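Local coordinates for protein putative hydrolase (Chloroflexus aurantiacus J-10-fl, PDB 3CMN) that is a putative hydrolase of the zincin-like metallopeptidase family, mainly helical, and probably cleaves peptide bonds with the help of a metal ion, at residues A[36-41]-A[159-164]; A[42-47]-A[172-177]; A[49-54]-A[180-185]; A[168-173]-A[287-292]; A[275-278]-A[282-285]. All coordinates share one frame; numbering follows the deposited sequence.

Interaction 1: A[36-41]-A[159-164]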
# COMPACT_ATOMS: atom_id res chain seq x y z
N ALA A 36 -19.78 -0.71 13.21
CA ALA A 36 -19.65 -0.80 11.77
C ALA A 36 -19.57 -2.22 11.26
O ALA A 36 -18.59 -2.61 10.62
CB ALA A 36 -18.42 0.00 11.32
N PRO A 37 -20.60 -3.03 11.54
CA PRO A 37 -20.62 -4.42 11.08
C PRO A 37 -20.78 -4.42 9.57
O PRO A 37 -21.30 -3.46 9.01
CB PRO A 37 -21.85 -4.99 11.79
CG PRO A 37 -22.78 -3.82 11.78
CD PRO A 37 -21.87 -2.68 12.21
N VAL A 38 -20.34 -5.48 8.91
CA VAL A 38 -20.51 -5.51 7.47
C VAL A 38 -21.94 -5.97 7.18
O VAL A 38 -22.46 -6.90 7.83
CB VAL A 38 -19.48 -6.46 6.74
CG1 VAL A 38 -18.32 -6.80 7.66
CG2 VAL A 38 -20.18 -7.73 6.24
N ASP A 39 -22.59 -5.30 6.24
CA ASP A 39 -23.94 -5.68 5.85
C ASP A 39 -23.81 -6.53 4.60
O ASP A 39 -22.95 -6.26 3.76
CB ASP A 39 -24.78 -4.44 5.53
CG ASP A 39 -25.10 -3.61 6.75
OD1 ASP A 39 -25.61 -4.18 7.74
OD2 ASP A 39 -24.85 -2.39 6.71
N ASN A 40 -24.65 -7.56 4.50
CA ASN A 40 -24.64 -8.44 3.34
C ASN A 40 -23.26 -8.89 2.91
O ASN A 40 -22.78 -8.53 1.83
CB ASN A 40 -25.34 -7.76 2.16
CG ASN A 40 -26.80 -7.54 2.42
OD1 ASN A 40 -27.56 -8.51 2.56
ND2 ASN A 40 -27.20 -6.28 2.50
N ARG A 41 -22.62 -9.68 3.76
CA ARG A 41 -21.30 -10.18 3.47
C ARG A 41 -21.40 -11.05 2.23
O ARG A 41 -20.55 -10.98 1.34
CB ARG A 41 -20.77 -11.02 4.64
CG ARG A 41 -19.33 -11.45 4.48
CD ARG A 41 -18.86 -12.28 5.65
NE ARG A 41 -19.06 -11.58 6.91
CZ ARG A 41 -18.21 -10.72 7.46
NH1 ARG A 41 -17.07 -10.44 6.86
NH2 ARG A 41 -18.52 -10.15 8.61
N VAL A 159 -11.89 -4.07 3.64
CA VAL A 159 -12.64 -3.69 4.83
C VAL A 159 -13.90 -2.91 4.46
O VAL A 159 -13.92 -1.70 4.54
CB VAL A 159 -11.77 -2.87 5.80
CG1 VAL A 159 -12.43 -2.78 7.17
CG2 VAL A 159 -10.38 -3.47 5.91
N GLU A 160 -14.90 -3.62 3.94
CA GLU A 160 -16.11 -3.08 3.35
C GLU A 160 -16.69 -1.96 4.20
O GLU A 160 -17.21 -0.99 3.60
CB GLU A 160 -17.15 -4.18 3.14
CG GLU A 160 -17.86 -4.13 1.80
CD GLU A 160 -18.97 -3.10 1.77
OE1 GLU A 160 -19.66 -2.94 2.80
OE2 GLU A 160 -19.15 -2.45 0.72
N PRO A 161 -16.73 -2.04 5.52
CA PRO A 161 -17.34 -0.97 6.31
C PRO A 161 -16.74 0.40 6.03
O PRO A 161 -17.47 1.37 5.84
CB PRO A 161 -17.11 -1.43 7.75
CG PRO A 161 -17.17 -2.94 7.63
CD PRO A 161 -16.36 -3.19 6.37
N ASN A 162 -15.41 0.48 5.99
CA ASN A 162 -14.74 1.75 5.73
C ASN A 162 -14.89 2.13 4.26
O ASN A 162 -14.97 3.31 3.93
CB ASN A 162 -13.26 1.68 6.12
CG ASN A 162 -13.05 1.31 7.58
OD1 ASN A 162 -14.01 1.24 8.35
ND2 ASN A 162 -11.80 1.05 7.96
N ILE A 163 -14.91 1.13 3.40
CA ILE A 163 -15.08 1.35 1.97
C ILE A 163 -16.47 1.98 1.73
O ILE A 163 -16.61 2.93 0.97
CB ILE A 163 -14.97 0.01 1.17
CG1 ILE A 163 -13.57 -0.57 1.33
CG2 ILE A 163 -15.28 0.25 -0.30
CD1 ILE A 163 -13.33 -1.88 0.60
N ALA A 164 -17.48 1.43 2.40
CA ALA A 164 -18.85 1.91 2.28
C ALA A 164 -18.98 3.34 2.81
O ALA A 164 -19.67 4.17 2.23
CB ALA A 164 -19.80 0.98 3.04
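Pro161, in the first turn of helix 160-169, turns the CB-CG side of its ring to the loop that leads into helix 41-63, and Ala36 and Val38 of that loop meet it. The methyl of Ala36 points at the helix and lies 4.1 Å, CB to CB, from the proline. The carbonyl of Ala36 reaches the same ring, with Ala36 O 3.3 Å from Pro161 CG. Val38 comes at an oblique angle to the ring and touches through one branch, CG1 standing 4.0 Å from Pro161 CG. Its other branch, CG2, lies over the centre of the Arg41 guanidinium, 3.7 Å above the plane; with chi1 at -16°, CG1 is turned to the proline and CG2 to Arg41, and the two methyls serve different neighbours. Glu160 faces the loop too, but its carboxylate is engaged elsewhere, in a salt bridge with Arg178, while Arg41 pairs with Glu81. No hydrogen bond joins the two segments. The chemistry is therefore that of van der Waals contact: a proline in the first turn, which has no backbone N-H to give, offers carbon to two small apolar side chains and a carbonyl oxygen.

Interaction 2: A[42-47]-A[172-177]; sequences AFRREQ and LSDEDF
Asp174 OD1 is gripped by two donors from helix 41-63, Arg44 NH1 and Gln47 NE2, each at 3.2 Å. The second carboxylate oxygen, OD2, takes both end nitrogens of the arginine, NH1 and NH2, at 3.0 Å. Arg44 thus meets the carboxylate end-on in a salt bridge, using the syn lone pairs of both oxygens, and the two flat groups are only 14° from coplanar. Gln47 NE2 instead approaches OD1 nearly along its C-O axis. Within the helix, Arg44 NH1 also gives a hydrogen bond of 2.8 Å to Gln47 OE1, lying on a lone pair in the carbonyl plane; this bond fixes which way the amide is turned and leaves NE2 facing the acids. Gln47 reaches them with CG anti to the backbone N (chi1 -171°) and an extended chain. A weak bond of 3.3 Å links its NE2 to Glu175 OE1, but that glutamate also pairs with Arg50. Phe43 CE1 lies over one face of the guanidinium, offset toward its rim. An asparagine in place of Asp174 would probably leave the charge of Arg44 without its close mate and break up the paired grip on the two oxygens. The network ties the first turns of helix 41-63 to the start of helix 174-193, where Ser173 is the N-cap, while Phe177 packs on helix 160-169 and Arg45 touches strand 73-76.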
# COMPACT_ATOMS: atom_id res chain seq x y z
N ALA A 42 -22.46 -11.83 2.16
CA ALA A 42 -22.67 -12.73 1.03
C ALA A 42 -22.62 -12.06 -0.35
O ALA A 42 -21.81 -12.45 -1.19
CB ALA A 42 -23.98 -13.47 1.19
N PHE A 43 -23.45 -11.06 -0.61
CA PHE A 43 -23.35 -10.47 -1.95
C PHE A 43 -22.12 -9.60 -2.14
O PHE A 43 -21.68 -9.39 -3.27
CB PHE A 43 -24.67 -9.78 -2.38
CG PHE A 43 -24.93 -8.41 -1.78
CD1 PHE A 43 -24.03 -7.36 -1.93
CD2 PHE A 43 -26.16 -8.14 -1.18
CE1 PHE A 43 -24.34 -6.06 -1.51
CE2 PHE A 43 -26.49 -6.83 -0.75
CZ PHE A 43 -25.58 -5.79 -0.92
N ARG A 44 -21.53 -9.11 -1.05
CA ARG A 44 -20.32 -8.31 -1.18
C ARG A 44 -19.17 -9.24 -1.61
O ARG A 44 -18.33 -8.86 -2.43
CB ARG A 44 -19.98 -7.60 0.14
CG ARG A 44 -20.87 -6.38 0.46
CD ARG A 44 -20.83 -5.30 -0.63
NE ARG A 44 -21.70 -4.17 -0.28
CZ ARG A 44 -22.05 -3.18 -1.10
NH1 ARG A 44 -21.63 -3.14 -2.36
NH2 ARG A 44 -22.81 -2.20 -0.64
N ARG A 45 -19.14 -10.46 -1.09
CA ARG A 45 -18.12 -11.44 -1.46
C ARG A 45 -18.27 -11.72 -2.96
O ARG A 45 -17.28 -11.86 -3.66
CB ARG A 45 -18.30 -12.75 -0.70
CG ARG A 45 -18.37 -12.64 0.81
CD ARG A 45 -18.32 -14.01 1.49
NE ARG A 45 -16.94 -14.42 1.75
CZ ARG A 45 -16.11 -14.85 0.81
NH1 ARG A 45 -16.50 -14.93 -0.45
NH2 ARG A 45 -14.85 -15.14 1.12
N GLU A 46 -19.52 -11.81 -3.42
CA GLU A 46 -19.81 -12.05 -4.84
C GLU A 46 -19.21 -10.94 -5.68
O GLU A 46 -18.49 -11.18 -6.64
CB GLU A 46 -21.32 -12.06 -5.11
CG GLU A 46 -22.11 -13.24 -4.56
CD GLU A 46 -22.03 -14.47 -5.44
OE1 GLU A 46 -22.85 -15.40 -5.25
OE2 GLU A 46 -21.14 -14.53 -6.32
N GLN A 47 -19.54 -9.72 -5.30
CA GLN A 47 -19.09 -8.53 -6.00
C GLN A 47 -17.58 -8.50 -6.13
O GLN A 47 -17.05 -8.45 -7.25
CB GLN A 47 -19.60 -7.29 -5.28
CG GLN A 47 -19.39 -5.97 -5.99
CD GLN A 47 -19.88 -4.81 -5.16
OE1 GLN A 47 -20.11 -4.95 -3.95
NE2 GLN A 47 -20.04 -3.64 -5.79
N LEU A 172 -20.08 8.84 -4.09
CA LEU A 172 -19.64 8.07 -5.23
C LEU A 172 -20.53 6.87 -5.49
O LEU A 172 -21.39 6.54 -4.68
CB LEU A 172 -18.19 7.62 -5.03
CG LEU A 172 -17.14 8.73 -5.16
CD1 LEU A 172 -15.82 8.27 -4.61
CD2 LEU A 172 -17.00 9.12 -6.62
N SER A 173 -20.31 6.26 -6.64
CA SER A 173 -21.04 5.09 -7.10
C SER A 173 -20.60 3.81 -6.37
O SER A 173 -19.41 3.54 -6.23
CB SER A 173 -20.81 4.95 -8.61
OG SER A 173 -21.33 3.73 -9.12
N ASP A 174 -21.56 3.03 -5.92
CA ASP A 174 -21.27 1.79 -5.22
C ASP A 174 -20.38 0.89 -6.08
O ASP A 174 -19.29 0.52 -5.68
CB ASP A 174 -22.59 1.07 -4.90
CG ASP A 174 -22.39 -0.29 -4.24
OD1 ASP A 174 -21.75 -1.17 -4.84
OD2 ASP A 174 -22.90 -0.48 -3.12
N GLU A 175 -20.86 0.56 -7.26
CA GLU A 175 -20.13 -0.31 -8.17
C GLU A 175 -18.78 0.25 -8.61
O GLU A 175 -17.76 -0.43 -8.54
CB GLU A 175 -20.99 -0.59 -9.41
CG GLU A 175 -20.39 -1.56 -10.41
CD GLU A 175 -20.43 -3.01 -9.94
OE1 GLU A 175 -21.09 -3.30 -8.91
OE2 GLU A 175 -19.80 -3.86 -10.61
N ASP A 176 -18.78 1.49 -9.08
CA ASP A 176 -17.55 2.09 -9.58
C ASP A 176 -16.44 2.25 -8.55
O ASP A 176 -15.27 1.97 -8.85
CB ASP A 176 -17.87 3.44 -10.23
CG ASP A 176 -18.55 3.28 -11.57
OD1 ASP A 176 -19.19 2.23 -11.81
OD2 ASP A 176 -18.46 4.22 -12.39
N PHE A 177 -16.79 2.69 -7.35
CA PHE A 177 -15.78 2.86 -6.32
C PHE A 177 -15.15 1.54 -5.89
O PHE A 177 -13.95 1.45 -5.70
CB PHE A 177 -16.36 3.57 -5.10
CG PHE A 177 -15.35 3.85 -4.04
CD1 PHE A 177 -14.13 4.46 -4.35
CD2 PHE A 177 -15.62 3.52 -2.72
CE1 PHE A 177 -13.19 4.74 -3.36
CE2 PHE A 177 -14.68 3.79 -1.71
CZ PHE A 177 -13.46 4.40 -2.04

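Interaction 3: A[49-54]-A[180-185]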
# COMPACT_ATOMS: atom_id res chain seq x y z
N ALA A 49 -15.41 -10.89 -5.55
CA ALA A 49 -14.92 -12.09 -6.21
C ALA A 49 -14.88 -11.89 -7.72
O ALA A 49 -13.88 -12.20 -8.37
CB ALA A 49 -15.79 -13.29 -5.88
N ARG A 50 -15.96 -11.36 -8.28
CA ARG A 50 -15.99 -11.15 -9.72
C ARG A 50 -15.14 -9.96 -10.13
O ARG A 50 -14.58 -9.96 -11.22
CB ARG A 50 -17.42 -10.98 -10.22
CG ARG A 50 -18.10 -9.70 -9.78
CD ARG A 50 -19.27 -9.36 -10.67
NE ARG A 50 -19.49 -7.92 -10.65
CZ ARG A 50 -20.32 -7.31 -9.82
NH1 ARG A 50 -21.02 -8.02 -8.94
NH2 ARG A 50 -20.40 -5.99 -9.82
N MET A 51 -15.03 -8.94 -9.28
CA MET A 51 -14.20 -7.79 -9.65
C MET A 51 -12.71 -8.17 -9.70
O MET A 51 -11.94 -7.58 -10.47
CB MET A 51 -14.41 -6.61 -8.67
CG MET A 51 -15.83 -6.06 -8.61
SD MET A 51 -15.94 -4.59 -7.62
CE MET A 51 -17.42 -3.82 -8.29
N VAL A 52 -12.29 -9.16 -8.90
CA VAL A 52 -10.89 -9.59 -8.92
C VAL A 52 -10.67 -10.55 -10.11
O VAL A 52 -9.60 -10.55 -10.71
CB VAL A 52 -10.44 -10.33 -7.61
CG1 VAL A 52 -10.62 -9.44 -6.39
CG2 VAL A 52 -11.19 -11.61 -7.43
N ALA A 53 -11.69 -11.35 -10.44
CA ALA A 53 -11.60 -12.29 -11.56
C ALA A 53 -11.34 -11.53 -12.85
O ALA A 53 -10.63 -12.00 -13.74
CB ALA A 53 -12.88 -13.09 -11.69
N LEU A 54 -11.92 -10.34 -12.93
CA LEU A 54 -11.77 -9.48 -14.08
C LEU A 54 -10.42 -8.75 -14.00
O LEU A 54 -9.63 -8.73 -14.96
CB LEU A 54 -12.88 -8.43 -14.07
CG LEU A 54 -12.78 -7.38 -15.18
CD1 LEU A 54 -13.33 -8.00 -16.44
CD2 LEU A 54 -13.56 -6.11 -14.82
N TRP A 180 -12.91 0.34 -8.48
CA TRP A 180 -11.74 1.21 -8.43
C TRP A 180 -10.79 0.67 -7.36
O TRP A 180 -9.59 0.57 -7.57
CB TRP A 180 -12.17 2.64 -8.07
CG TRP A 180 -11.02 3.60 -7.94
CD1 TRP A 180 -10.42 4.29 -8.95
CD2 TRP A 180 -10.30 3.94 -6.74
NE1 TRP A 180 -9.38 5.05 -8.45
CE2 TRP A 180 -9.29 4.86 -7.10
CE3 TRP A 180 -10.42 3.56 -5.39
CZ2 TRP A 180 -8.39 5.40 -6.17
CZ3 TRP A 180 -9.53 4.11 -4.46
CH2 TRP A 180 -8.53 5.02 -4.86
N ILE A 181 -11.36 0.32 -6.21
CA ILE A 181 -10.61 -0.22 -5.08
C ILE A 181 -9.99 -1.57 -5.39
O ILE A 181 -8.86 -1.84 -5.02
CB ILE A 181 -11.52 -0.33 -3.84
CG1 ILE A 181 -11.68 1.07 -3.23
CG2 ILE A 181 -10.94 -1.30 -2.83
CD1 ILE A 181 -12.68 1.13 -2.13
N THR A 182 -10.75 -2.42 -6.06
CA THR A 182 -10.25 -3.73 -6.42
C THR A 182 -9.07 -3.59 -7.37
O THR A 182 -8.06 -4.27 -7.23
CB THR A 182 -11.37 -4.57 -7.05
OG1 THR A 182 -12.41 -4.77 -6.09
CG2 THR A 182 -10.83 -5.91 -7.52
N LEU A 183 -9.20 -2.70 -8.35
CA LEU A 183 -8.15 -2.46 -9.33
C LEU A 183 -6.89 -1.94 -8.64
O LEU A 183 -5.78 -2.35 -8.94
CB LEU A 183 -8.62 -1.45 -10.37
CG LEU A 183 -9.65 -1.96 -11.37
CD1 LEU A 183 -10.13 -0.80 -12.24
CD2 LEU A 183 -9.03 -3.06 -12.21
N HIS A 184 -7.10 -1.02 -7.72
CA HIS A 184 -6.00 -0.45 -6.97
C HIS A 184 -5.32 -1.57 -6.15
O HIS A 184 -4.10 -1.68 -6.11
CB HIS A 184 -6.57 0.65 -6.09
CG HIS A 184 -5.56 1.34 -5.24
ND1 HIS A 184 -5.61 1.33 -3.86
CD2 HIS A 184 -4.47 2.07 -5.57
CE1 HIS A 184 -4.60 2.02 -3.38
NE2 HIS A 184 -3.89 2.48 -4.39
N GLU A 185 -6.13 -2.41 -5.54
CA GLU A 185 -5.66 -3.52 -4.72
C GLU A 185 -4.85 -4.54 -5.53
O GLU A 185 -3.77 -4.97 -5.11
CB GLU A 185 -6.88 -4.24 -4.12
CG GLU A 185 -6.67 -4.84 -2.78
CD GLU A 185 -6.91 -3.84 -1.68
OE1 GLU A 185 -6.11 -2.88 -1.56
OE2 GLU A 185 -7.91 -4.01 -0.93
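Helices 41-63 and 174-193 come close here, with the CA atoms of Val52 and Thr182 only 6.4 Å apart, near enough for a short side chain to bridge them. Thr182 is that side chain. With OG1 beside the backbone N (chi1 -63°), CG2 is left anti to that N and reaches the other backbone directly, 3.6 Å from Met51 O, and also meets Val52 CG1 at 3.7 Å. The threonine hydroxyl, on the neighbouring branch, is 3.7 Å from Met51 CB, with Met51 SD a little farther at 3.9 Å. Both Met51 and Val52 cross the threonine at about a right angle. The methionine starts toward Thr182 and then runs off along helix 174-193, touching Glu175, Arg178 and Leu179. The buried OG1 is satisfied within its own helix by a hydrogen bond with Arg178 O, and no hydrogen bond crosses between the two segments. A glycine in place of Thr182 would probably open a gap beside the Met51 carbonyl and take away the methyl on which Val52 rests. Just beyond it, His184 and Glu185 belong to an HExxH sequence completed by His188, consistent with the zinc-binding helix of zincins, although no metal is bound. On this helix Thr182 and Glu185 also touch Phe158 of strand 155-158, while Trp180 and Leu183 pack against Met272 of helix 248-279.

Interaction 4: A[168-173]-A[287-292]; sequences QQLGLS and EQQIAQ
Leu170 reaches across to helix 283-307 with both methyls, its CG anti to the carbonyl carbon (chi1 -61°). CD1 meets Ile290 CD1 at 3.8 Å, while CD2 rests 3.6 Å from the backbone oxygen, Gln289 O. Ile290 arrives obliquely, and its CD1 is the atom that touches the leucine. Gln289 runs past Leu170 in the opposite direction. Its chain bends at chi2 (-67°), which folds it back over the end of helix 160-169 and lays CG 3.8 Å from Leu170 O. Its CB is also shared: it stands 4.0 Å from Leu170 CB and 4.2 Å from Leu172 CD1. Helix 160-169 ends in a Schellman motif, and the leucines flank its glycine. Gly171, whose phi is positive, is the first residue to leave the helical conformation after helix 160-169, and it turns the chain from Leu170 on one side of it to Leu172 on the other, both with side chains directed at helix 283-307. Ser173 then serves as N-cap of helix 174-193, so the contact spans the tight link between two successive helices. Leu172 also touches Ile286, nearer the start of helix 283-307. Leu172 O accepts a hydrogen bond from Gln167 NE2, and Glu287, on another side of helix 283-307, bonds through OE2 to Trp180 NE1.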
# COMPACT_ATOMS: atom_id res chain seq x y z
N GLN A 168 -19.90 6.73 0.40
CA GLN A 168 -21.04 7.56 0.72
C GLN A 168 -20.69 8.97 1.14
O GLN A 168 -21.43 9.90 0.83
CB GLN A 168 -21.88 6.86 1.78
CG GLN A 168 -22.64 5.65 1.22
CD GLN A 168 -22.57 4.43 2.12
OE1 GLN A 168 -22.76 4.53 3.33
NE2 GLN A 168 -22.31 3.27 1.53
N GLN A 169 -19.58 9.15 1.83
CA GLN A 169 -19.17 10.48 2.23
C GLN A 169 -18.75 11.27 1.00
O GLN A 169 -18.82 12.50 0.98
CB GLN A 169 -18.01 10.41 3.22
CG GLN A 169 -18.44 10.37 4.69
CD GLN A 169 -17.78 9.25 5.47
OE1 GLN A 169 -16.56 9.22 5.65
NE2 GLN A 169 -18.59 8.31 5.96
N LEU A 170 -18.30 10.57 -0.04
CA LEU A 170 -17.86 11.22 -1.26
C LEU A 170 -18.91 11.24 -2.36
O LEU A 170 -18.64 11.68 -3.48
CB LEU A 170 -16.60 10.53 -1.80
CG LEU A 170 -15.38 10.54 -0.88
CD1 LEU A 170 -14.25 9.78 -1.56
CD2 LEU A 170 -14.97 11.99 -0.58
N GLY A 171 -20.11 10.76 -2.05
CA GLY A 171 -21.17 10.72 -3.03
C GLY A 171 -20.76 9.97 -4.28
O GLY A 171 -21.04 10.38 -5.40
N LEU A 172 -20.08 8.84 -4.09
CA LEU A 172 -19.64 8.07 -5.23
C LEU A 172 -20.53 6.87 -5.49
O LEU A 172 -21.39 6.54 -4.68
CB LEU A 172 -18.19 7.62 -5.03
CG LEU A 172 -17.14 8.73 -5.16
CD1 LEU A 172 -15.82 8.27 -4.61
CD2 LEU A 172 -17.00 9.12 -6.62
N SER A 173 -20.31 6.26 -6.64
CA SER A 173 -21.04 5.09 -7.10
C SER A 173 -20.60 3.81 -6.37
O SER A 173 -19.41 3.54 -6.23
CB SER A 173 -20.81 4.95 -8.61
OG SER A 173 -21.33 3.73 -9.12
N GLU A 287 -11.28 10.01 -8.85
CA GLU A 287 -9.95 10.57 -8.70
C GLU A 287 -10.04 11.94 -8.03
O GLU A 287 -9.24 12.27 -7.16
CB GLU A 287 -9.25 10.69 -10.06
CG GLU A 287 -8.79 9.35 -10.66
CD GLU A 287 -7.97 8.51 -9.68
OE1 GLU A 287 -7.30 9.08 -8.79
OE2 GLU A 287 -7.98 7.26 -9.81
N GLN A 288 -11.04 12.72 -8.44
CA GLN A 288 -11.26 14.06 -7.88
C GLN A 288 -11.59 13.97 -6.40
O GLN A 288 -10.92 14.55 -5.55
CB GLN A 288 -12.41 14.76 -8.59
CG GLN A 288 -12.21 14.95 -10.06
CD GLN A 288 -13.45 15.50 -10.73
OE1 GLN A 288 -13.92 16.58 -10.38
NE2 GLN A 288 -13.98 14.75 -11.69
N GLN A 289 -12.66 13.23 -6.10
CA GLN A 289 -13.15 13.04 -4.74
C GLN A 289 -12.17 12.35 -3.78
O GLN A 289 -12.05 12.74 -2.62
CB GLN A 289 -14.45 12.22 -4.77
CG GLN A 289 -15.62 12.95 -5.38
CD GLN A 289 -16.06 14.12 -4.53
OE1 GLN A 289 -16.64 13.93 -3.46
NE2 GLN A 289 -15.78 15.33 -4.99
N ILE A 290 -11.49 11.33 -4.27
CA ILE A 290 -10.57 10.56 -3.45
C ILE A 290 -9.22 11.26 -3.19
O ILE A 290 -8.42 10.80 -2.38
CB ILE A 290 -10.35 9.17 -4.09
CG1 ILE A 290 -9.89 8.17 -3.03
CG2 ILE A 290 -9.36 9.26 -5.23
CD1 ILE A 290 -10.89 8.00 -1.88
N ALA A 291 -8.98 12.38 -3.86
CA ALA A 291 -7.73 13.12 -3.72
C ALA A 291 -7.27 13.31 -2.27
O ALA A 291 -6.12 12.99 -1.92
CB ALA A 291 -7.85 14.47 -4.41
N GLN A 292 -8.15 13.84 -1.42
CA GLN A 292 -7.77 14.08 -0.03
C GLN A 292 -7.57 12.79 0.77
O GLN A 292 -6.75 12.75 1.68
CB GLN A 292 -8.82 14.95 0.68
CG GLN A 292 -8.43 15.28 2.13
CD GLN A 292 -9.46 16.11 2.87
OE1 GLN A 292 -9.76 17.24 2.48
NE2 GLN A 292 -10.01 15.56 3.95

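Interaction 5: A[275-278]-A[282-285]; sequences VGRR and SFNQ
Phe283 reaches back from the first turn of helix 283-307 to Gly276 and Arg277 near the end of helix 248-279, packing two consecutive helices together across a very short connection. The main interaction is CH-pi: Arg277 CG lies over one face of the phenyl ring, 3.8 Å from its centroid and 29° off the ring normal. The nearest ring atom is CD2, 3.3 Å from Arg277 CG. Beyond CG the arginine is extended and crosses the phenylalanine at about a right angle, with guanidinium and ring planes 47° apart. Phe283 has CG anti to its own backbone N (chi1 -166°), which sends the ring toward the preceding helix. Backbone packing adds to this, for Phe283 CD1 stands 3.6 Å from Gly276 C. A CB at Gly276 would point toward the ring and probably clash with Phe283 CE1, consistent with a glycine at this position. The polar contribution is slight. Ser282, just before the second helix, turns its hydroxyl to Asp176 of helix 174-193, which links this connection to that neighbour. Between the two helix ends the polar groups merely come near each other: Asn284 OD1 sits at the edge of the Arg277 guanidinium, near its plane, 3.8 Å from NH2.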
# COMPACT_ATOMS: atom_id res chain seq x y z
N VAL A 275 -5.99 1.24 -17.06
CA VAL A 275 -6.92 0.11 -17.01
C VAL A 275 -8.26 0.51 -16.41
O VAL A 275 -9.31 0.03 -16.84
CB VAL A 275 -6.33 -1.07 -16.17
CG1 VAL A 275 -7.28 -2.26 -16.19
CG2 VAL A 275 -4.98 -1.48 -16.73
N GLY A 276 -8.22 1.39 -15.41
CA GLY A 276 -9.45 1.81 -14.75
C GLY A 276 -10.30 2.77 -15.56
O GLY A 276 -11.54 2.72 -15.47
N ARG A 277 -9.67 3.64 -16.34
CA ARG A 277 -10.40 4.59 -17.15
C ARG A 277 -11.36 3.94 -18.13
O ARG A 277 -12.51 4.35 -18.25
CB ARG A 277 -9.43 5.50 -17.89
CG ARG A 277 -9.33 6.86 -17.27
CD ARG A 277 -8.22 7.67 -17.86
NE ARG A 277 -8.35 9.05 -17.41
CZ ARG A 277 -7.39 9.96 -17.50
NH1 ARG A 277 -6.20 9.63 -18.02
NH2 ARG A 277 -7.61 11.20 -17.08
N ARG A 278 -10.88 2.93 -18.85
CA ARG A 278 -11.72 2.24 -19.81
C ARG A 278 -12.91 1.54 -19.15
O ARG A 278 -13.92 1.30 -19.81
CB ARG A 278 -10.89 1.22 -20.60
CG ARG A 278 -9.62 0.72 -19.92
CD ARG A 278 -9.66 -0.78 -19.59
NE ARG A 278 -10.34 -1.60 -20.60
CZ ARG A 278 -10.14 -1.52 -21.91
NH1 ARG A 278 -9.28 -0.63 -22.41
NH2 ARG A 278 -10.80 -2.32 -22.74
N SER A 282 -17.26 6.83 -13.93
CA SER A 282 -17.12 7.88 -12.93
C SER A 282 -15.66 8.08 -12.53
O SER A 282 -15.37 8.81 -11.58
CB SER A 282 -17.96 7.56 -11.68
OG SER A 282 -17.63 6.28 -11.15
N PHE A 283 -14.75 7.46 -13.27
CA PHE A 283 -13.32 7.54 -13.00
C PHE A 283 -12.83 8.94 -12.65
O PHE A 283 -12.20 9.14 -11.60
CB PHE A 283 -12.52 7.03 -14.20
CG PHE A 283 -11.07 6.76 -13.88
CD1 PHE A 283 -10.69 5.55 -13.29
CD2 PHE A 283 -10.09 7.72 -14.14
CE1 PHE A 283 -9.35 5.30 -12.96
CE2 PHE A 283 -8.75 7.48 -13.82
CZ PHE A 283 -8.38 6.27 -13.23
N ASN A 284 -13.08 9.91 -13.52
CA ASN A 284 -12.64 11.27 -13.25
C ASN A 284 -13.23 11.74 -11.93
O ASN A 284 -12.52 12.33 -11.11
CB ASN A 284 -13.05 12.21 -14.39
CG ASN A 284 -12.33 11.88 -15.69
OD1 ASN A 284 -11.10 11.88 -15.76
ND2 ASN A 284 -13.10 11.61 -16.74
N GLN A 285 -14.51 11.45 -11.72
CA GLN A 285 -15.21 11.83 -10.50
C GLN A 285 -14.48 11.32 -9.25
O GLN A 285 -14.21 12.09 -8.31
CB GLN A 285 -16.64 11.26 -10.50
CG GLN A 285 -17.68 12.06 -11.29
CD GLN A 285 -17.44 12.06 -12.79
OE1 GLN A 285 -17.31 11.00 -13.40
NE2 GLN A 285 -17.38 13.25 -13.39

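Interactions 2 and 3 hold the same two helices, 41-63 and 174-193, yet differ in chemistry: charged and amide groups at the partly buried end, threonine and hydrocarbon in the buried middle. Glu175 and Arg50 connect them through an ion pair, modelled too short to be relied on in detail. Interaction 1, apolar and partly buried, lies just before helix 41-63 and meets interaction 2 through Glu160 and Arg44. Interactions 4 and 5 share helix 283-307, and both combine buried apolar residues with exposed polar ones. Helix 174-193 runs between the groups and probably hydrogen-bonds to interactions 4 and 5. Interactions 1 and 5 do not touch, their nearest atoms being about 13 Å apart.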